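Local coordinates for protein neurotoxin (Clostridium botulinum, PDB 3N7L) that probably binds gangliosides on nerve-cell membranes through its receptor-binding domain, as the first step of neurotoxin entry, at residues T146-T149 with M155-Y158; F73-W78 with S101-G106. All blocks are in the same frame, centred on the assembly; numbering follows the deposited sequence.

Interaction 1. Residues T146-T149 with M155-Y158; sequences TITT and MMIY
Thr-146 to Thr-149 runs antiparallel to Met-155 to Tyr-158, the two short strand axes coming within 4.8 Å, and four backbone hydrogen bonds join them in two hydrogen-bonded pairs, Thr-146 with Tyr-158 and Thr-148 with Met-156. On the face carrying these four residues, Thr-148 OG1 is approached by both Met-156 and Tyr-158. It lies between the backbone N and the carbonyl carbon (chi1 67°), which turns it to Met-156, whose chain bends at its last torsion and brings CE into a tight non-bonded contact, 3.1 Å from Thr-148 OG1. The same OG1 lies at the edge of the Tyr-158 ring, 3.9 Å from CE2, while the phenol OH is hydrogen-bonded to Asp-217. Small, beta-branched threonine suits a strand and takes little space beside the wide ring. On the reverse face Ile-147 and Ile-157 run side by side, CG1 to CG1 4.1 Å, and Thr-149 OG1 rests 3.6 Å from Met-155 CG, buried without a polar partner. Phe-114 and Ile-126 of the opposing sheet pack on this face, which suits its apolar Ile-147, Ile-157 and Met-155. Two adjacent strands joined by a short turn, packed through that face against the facing sheet, form a beta hairpin of the lectin-like jelly roll.

Interaction 2. Residues F73-W78 with S101-G106; sequences FSISFW and SGWSIG
The indole of Trp-103 receives Ile-75 on one face: CD1 stands over the six-membered ring, 3.9 Å from its centroid and 11° off the normal, a CH-pi contact. The Phe-77 ring meets Ile-105 obliquely, with Phe-77 CE2 3.8 Å and CZ 3.9 Å from Ile-105 CD1; it also meets the ring of Phe-208 of strand 202-211, the planes at about 30°. Each pair thus sets an isoleucine tip against an aromatic ring, the aliphatic partner coming from 73-78 in one case and from 101-106 in the other. No hydrogen bond crosses between the strands; Ile-75 CA and Ile-105 CA, the nearest such pair, are 10.5 Å apart, the spacing of two layers rather than of neighbours in a sheet. This is the interior of a beta sandwich, the concanavalin-like jelly roll, where facing sheets meet through side chains alone. Both isoleucines carry CG1 anti to the carbonyl carbon (chi1 -60° in Ile-75) and extend onward through an anti second torsion, so each slender chain reaches across the gap with a methyl. A broad indole suits the site opposite Ile-75, offering a large apolar surface to that methyl. Phe-114 of strand 111-117 touches both isoleucines, and Leu-116 packs on Trp-103.

In the fold
Interaction 1 is made within one sheet, by hydrogen bonds between adjacent strands, whereas interaction 2 spans the two sheets of the sandwich through side chains. Their centres lie about 9 Å apart and they meet at strands 72-82 and 143-150, which are antiparallel neighbours: Ile-147 N is 2.7 Å from Ile-75 O and Thr-149 N is 2.8 Å from Phe-73 O, both probable hydrogen bonds. Strand 143-150 is therefore paired on one edge with strand 154-159 and on the other with strand 72-82. Phe-114 of the facing sheet touches both contacts. Ganglioside binding, as in related toxins, probably falls to the C-terminal trefoil part, so both are structural packing in the concanavalin-like part.

Interaction 1. Residues T146-T149 with M155-Y158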
ATOM      1  N   THR A 146       9.368   8.051   7.437  1.00 21.55           N
ATOM      2  CA  THR A 146      10.724   8.500   7.712  1.00 23.28           C
ATOM      3  C   THR A 146      10.620   9.811   8.464  1.00 21.72           C
ATOM      4  O   THR A 146      10.117  10.802   7.940  1.00 22.24           O
ATOM      5  CB  THR A 146      11.557   8.728   6.442  1.00 24.28           C
ATOM      6  OG1 THR A 146      11.597   7.525   5.669  1.00 26.52           O
ATOM      7  CG2 THR A 146      12.985   9.096   6.822  1.00 27.39           C
ATOM      8  N   ILE A 147      11.080   9.805   9.709  1.00 21.46           N
ATOM      9  CA  ILE A 147      11.046  11.007  10.527  1.00 22.04           C
ATOM     10  C   ILE A 147      12.484  11.445  10.757  1.00 21.84           C
ATOM     11  O   ILE A 147      13.293  10.657  11.233  1.00 23.85           O
ATOM     12  CB  ILE A 147      10.365  10.727  11.886  1.00 21.49           C
ATOM     13  CG1 ILE A 147       8.891  10.378  11.659  1.00 23.70           C
ATOM     14  CG2 ILE A 147      10.491  11.944  12.809  1.00 21.73           C
ATOM     15  CD1 ILE A 147       8.198   9.797  12.882  1.00 26.12           C
ATOM     16  N   THR A 148      12.813  12.680  10.391  1.00 23.39           N
ATOM     17  CA  THR A 148      14.174  13.174  10.606  1.00 26.27           C
ATOM     18  C   THR A 148      14.123  14.315  11.619  1.00 27.44           C
ATOM     19  O   THR A 148      13.230  15.159  11.573  1.00 28.38           O
ATOM     20  CB  THR A 148      14.851  13.665   9.291  1.00 25.37           C
ATOM     21  OG1 THR A 148      14.184  14.830   8.798  1.00 27.62           O
ATOM     22  CG2 THR A 148      14.817  12.570   8.228  1.00 23.17           C
ATOM     23  N   THR A 149      15.072  14.331  12.545  1.00 28.45           N
ATOM     24  CA  THR A 149      15.091  15.362  13.567  1.00 30.05           C
ATOM     25  C   THR A 149      16.476  15.905  13.876  1.00 30.89           C
ATOM     26  O   THR A 149      17.403  15.149  14.166  1.00 31.70           O
ATOM     27  CB  THR A 149      14.492  14.844  14.902  1.00 30.21           C
ATOM     28  OG1 THR A 149      13.105  14.524  14.724  1.00 32.97           O
ATOM     29  CG2 THR A 149      14.626  15.900  15.997  1.00 32.28           C
ATOM     30  N   MET A 155      12.410  19.463  12.242  1.00 32.12           N
ATOM     31  CA  MET A 155      11.792  18.170  12.492  1.00 32.30           C
ATOM     32  C   MET A 155      11.042  17.989  11.168  1.00 31.08           C
ATOM     33  O   MET A 155      10.320  18.892  10.751  1.00 30.36           O
ATOM     34  CB  MET A 155      10.791  18.301  13.642  1.00 35.66           C
ATOM     35  CG  MET A 155      10.563  17.057  14.471  1.00 38.41           C
ATOM     36  SD  MET A 155       9.165  17.243  15.621  1.00 44.64           S
ATOM     37  CE  MET A 155       9.366  18.911  16.208  1.00 37.99           C
ATOM     38  N   MET A 156      11.220  16.855  10.498  1.00 29.85           N
ATOM     39  CA  MET A 156      10.544  16.630   9.220  1.00 29.60           C
ATOM     40  C   MET A 156       9.965  15.224   9.113  1.00 28.33           C
ATOM     41  O   MET A 156      10.537  14.265   9.637  1.00 27.30           O
ATOM     42  CB  MET A 156      11.520  16.841   8.053  1.00 31.85           C
ATOM     43  CG  MET A 156      12.321  18.137   8.104  1.00 36.35           C
ATOM     44  SD  MET A 156      13.384  18.350   6.650  1.00 41.32           S
ATOM     45  CE  MET A 156      14.747  17.285   7.051  1.00 40.16           C
ATOM     46  N   ILE A 157       8.828  15.095   8.438  1.00 25.62           N
ATOM     47  CA  ILE A 157       8.238  13.777   8.264  1.00 24.40           C
ATOM     48  C   ILE A 157       7.985  13.505   6.791  1.00 22.28           C
ATOM     49  O   ILE A 157       7.448  14.344   6.069  1.00 21.52           O
ATOM     50  CB  ILE A 157       6.920  13.598   9.068  1.00 24.82           C
ATOM     51  CG1 ILE A 157       6.401  12.173   8.867  1.00 26.38           C
ATOM     52  CG2 ILE A 157       5.866  14.597   8.613  1.00 25.96           C
ATOM     53  CD1 ILE A 157       5.300  11.786   9.821  1.00 27.94           C
ATOM     54  N   TYR A 158       8.416  12.328   6.353  1.00 21.33           N
ATOM     55  CA  TYR A 158       8.255  11.898   4.973  1.00 21.36           C
ATOM     56  C   TYR A 158       7.387  10.641   4.944  1.00 20.80           C
ATOM     57  O   TYR A 158       7.419   9.826   5.871  1.00 20.43           O
ATOM     58  CB  TYR A 158       9.614  11.556   4.357  1.00 22.86           C
ATOM     59  CG  TYR A 158      10.631  12.677   4.336  1.00 24.98           C
ATOM     60  CD1 TYR A 158      10.939  13.339   3.142  1.00 27.36           C
ATOM     61  CD2 TYR A 158      11.331  13.037   5.494  1.00 26.25           C
ATOM     62  CE1 TYR A 158      11.924  14.329   3.095  1.00 26.93           C
ATOM     63  CE2 TYR A 158      12.324  14.031   5.461  1.00 27.56           C
ATOM     64  CZ  TYR A 158      12.615  14.667   4.255  1.00 29.82           C
ATOM     65  OH  TYR A 158      13.613  15.616   4.196  1.00 29.30           O
TER

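Interaction 2. Residues F73-W78 with S101-G106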
ATOM      1  N   PHE A  73      18.883  12.709  14.460  1.00 27.83           N
ATOM      2  CA  PHE A  73      18.517  11.308  14.373  1.00 27.88           C
ATOM      3  C   PHE A  73      17.330  11.138  13.438  1.00 26.80           C
ATOM      4  O   PHE A  73      16.579  12.083  13.187  1.00 25.52           O
ATOM      5  CB  PHE A  73      18.205  10.741  15.764  1.00 30.38           C
ATOM      6  CG  PHE A  73      16.982  11.327  16.409  1.00 33.17           C
ATOM      7  CD1 PHE A  73      15.713  10.863  16.079  1.00 36.05           C
ATOM      8  CD2 PHE A  73      17.100  12.339  17.357  1.00 34.66           C
ATOM      9  CE1 PHE A  73      14.578  11.398  16.683  1.00 37.07           C
ATOM     10  CE2 PHE A  73      15.973  12.883  17.966  1.00 35.06           C
ATOM     11  CZ  PHE A  73      14.709  12.410  17.629  1.00 37.14           C
ATOM     12  N   SER A  74      17.185   9.930  12.908  1.00 25.52           N
ATOM     13  CA  SER A  74      16.106   9.620  11.986  1.00 25.97           C
ATOM     14  C   SER A  74      15.484   8.287  12.341  1.00 24.15           C
ATOM     15  O   SER A  74      16.180   7.365  12.761  1.00 26.98           O
ATOM     16  CB  SER A  74      16.632   9.558  10.551  1.00 25.06           C
ATOM     17  OG  SER A  74      17.099  10.819  10.126  1.00 28.25           O
ATOM     18  N   ILE A  75      14.171   8.202  12.171  1.00 22.83           N
ATOM     19  CA  ILE A  75      13.416   6.987  12.447  1.00 23.00           C
ATOM     20  C   ILE A  75      12.722   6.577  11.144  1.00 23.65           C
ATOM     21  O   ILE A  75      12.023   7.382  10.528  1.00 22.87           O
ATOM     22  CB  ILE A  75      12.348   7.241  13.536  1.00 23.59           C
ATOM     23  CG1 ILE A  75      13.029   7.708  14.827  1.00 24.33           C
ATOM     24  CG2 ILE A  75      11.538   5.973  13.785  1.00 22.27           C
ATOM     25  CD1 ILE A  75      12.062   8.143  15.922  1.00 25.28           C
ATOM     26  N   SER A  76      12.923   5.338  10.709  1.00 23.86           N
ATOM     27  CA  SER A  76      12.294   4.889   9.471  1.00 23.52           C
ATOM     28  C   SER A  76      11.688   3.511   9.664  1.00 22.12           C
ATOM     29  O   SER A  76      12.229   2.693  10.398  1.00 22.65           O
ATOM     30  CB  SER A  76      13.318   4.836   8.328  1.00 24.44           C
ATOM     31  OG  SER A  76      14.255   3.785   8.525  1.00 28.01           O
ATOM     32  N   PHE A  77      10.564   3.254   9.003  1.00 21.15           N
ATOM     33  CA  PHE A  77       9.919   1.955   9.125  1.00 22.25           C
ATOM     34  C   PHE A  77       8.713   1.803   8.213  1.00 21.79           C
ATOM     35  O   PHE A  77       8.117   2.790   7.782  1.00 19.12           O
ATOM     36  CB  PHE A  77       9.481   1.717  10.578  1.00 21.78           C
ATOM     37  CG  PHE A  77       8.497   2.738  11.097  1.00 23.97           C
ATOM     38  CD1 PHE A  77       7.122   2.525  10.986  1.00 23.10           C
ATOM     39  CD2 PHE A  77       8.945   3.910  11.712  1.00 21.38           C
ATOM     40  CE1 PHE A  77       6.212   3.463  11.481  1.00 23.25           C
ATOM     41  CE2 PHE A  77       8.041   4.855  12.209  1.00 22.04           C
ATOM     42  CZ  PHE A  77       6.674   4.632  12.096  1.00 21.47           C
ATOM     43  N   TRP A  78       8.383   0.551   7.907  1.00 17.75           N
ATOM     44  CA  TRP A  78       7.216   0.253   7.091  1.00 19.46           C
ATOM     45  C   TRP A  78       6.109  -0.043   8.078  1.00 17.75           C
ATOM     46  O   TRP A  78       6.333  -0.705   9.092  1.00 18.90           O
ATOM     47  CB  TRP A  78       7.448  -0.974   6.205  1.00 19.61           C
ATOM     48  CG  TRP A  78       8.187  -0.657   4.949  1.00 21.21           C
ATOM     49  CD1 TRP A  78       9.538  -0.737   4.743  1.00 21.87           C
ATOM     50  CD2 TRP A  78       7.620  -0.185   3.725  1.00 20.96           C
ATOM     51  NE1 TRP A  78       9.845  -0.346   3.463  1.00 22.95           N
ATOM     52  CE2 TRP A  78       8.688  -0.002   2.813  1.00 23.02           C
ATOM     53  CE3 TRP A  78       6.313   0.100   3.305  1.00 20.08           C
ATOM     54  CZ2 TRP A  78       8.488   0.453   1.502  1.00 22.46           C
ATOM     55  CZ3 TRP A  78       6.110   0.554   2.000  1.00 21.37           C
ATOM     56  CH2 TRP A  78       7.195   0.726   1.113  1.00 22.40           C
ATOM     57  N   SER A 101       8.758  12.415  29.288  1.00 32.07           N
ATOM     58  CA  SER A 101       9.745  13.011  28.394  1.00 30.59           C
ATOM     59  C   SER A 101      10.263  11.976  27.394  1.00 29.23           C
ATOM     60  O   SER A 101      10.415  10.800  27.729  1.00 27.25           O
ATOM     61  CB  SER A 101      10.918  13.583  29.200  1.00 31.69           C
ATOM     62  OG  SER A 101      11.692  14.479  28.415  1.00 30.50           O
ATOM     63  N   GLY A 102      10.532  12.430  26.171  1.00 27.73           N
ATOM     64  CA  GLY A 102      11.036  11.550  25.131  1.00 26.82           C
ATOM     65  C   GLY A 102      10.315  11.813  23.820  1.00 25.68           C
ATOM     66  O   GLY A 102      10.028  12.963  23.484  1.00 27.01           O
ATOM     67  N   TRP A 103      10.037  10.759  23.062  1.00 26.05           N
ATOM     68  CA  TRP A 103       9.306  10.928  21.809  1.00 24.19           C
ATOM     69  C   TRP A 103       8.253   9.838  21.673  1.00 22.69           C
ATOM     70  O   TRP A 103       8.359   8.778  22.290  1.00 21.98           O
ATOM     71  CB  TRP A 103      10.248  10.919  20.593  1.00 23.28           C
ATOM     72  CG  TRP A 103      11.027   9.653  20.374  1.00 23.24           C
ATOM     73  CD1 TRP A 103      12.337   9.440  20.675  1.00 23.55           C
ATOM     74  CD2 TRP A 103      10.548   8.435  19.780  1.00 24.18           C
ATOM     75  NE1 TRP A 103      12.710   8.167  20.306  1.00 24.84           N
ATOM     76  CE2 TRP A 103      11.633   7.529  19.755  1.00 23.75           C
ATOM     77  CE3 TRP A 103       9.310   8.023  19.266  1.00 24.53           C
ATOM     78  CZ2 TRP A 103      11.517   6.234  19.236  1.00 25.35           C
ATOM     79  CZ3 TRP A 103       9.197   6.730  18.749  1.00 24.47           C
ATOM     80  CH2 TRP A 103      10.296   5.854  18.741  1.00 24.96           C
ATOM     81  N   SER A 104       7.232  10.108  20.870  1.00 22.72           N
ATOM     82  CA  SER A 104       6.165   9.138  20.678  1.00 23.16           C
ATOM     83  C   SER A 104       5.525   9.265  19.305  1.00 22.86           C
ATOM     84  O   SER A 104       5.555  10.331  18.686  1.00 20.87           O
ATOM     85  CB  SER A 104       5.092   9.324  21.755  1.00 26.51           C
ATOM     86  OG  SER A 104       4.116   8.301  21.684  1.00 30.64           O
ATOM     87  N   ILE A 105       4.956   8.158  18.838  1.00 21.90           N
ATOM     88  CA  ILE A 105       4.275   8.117  17.554  1.00 21.12           C
ATOM     89  C   ILE A 105       2.880   7.576  17.808  1.00 20.35           C
ATOM     90  O   ILE A 105       2.717   6.513  18.412  1.00 21.30           O
ATOM     91  CB  ILE A 105       4.986   7.184  16.550  1.00 20.48           C
ATOM     92  CG1 ILE A 105       6.352   7.768  16.173  1.00 22.24           C
ATOM     93  CG2 ILE A 105       4.117   7.005  15.309  1.00 20.55           C
ATOM     94  CD1 ILE A 105       7.162   6.892  15.237  1.00 22.51           C
ATOM     95  N   GLY A 106       1.875   8.314  17.357  1.00 21.70           N
ATOM     96  CA  GLY A 106       0.511   7.868  17.547  1.00 21.02           C
ATOM     97  C   GLY A 106      -0.358   8.190  16.352  1.00 22.55           C
ATOM     98  O   GLY A 106       0.102   8.773  15.359  1.00 21.59           O
TER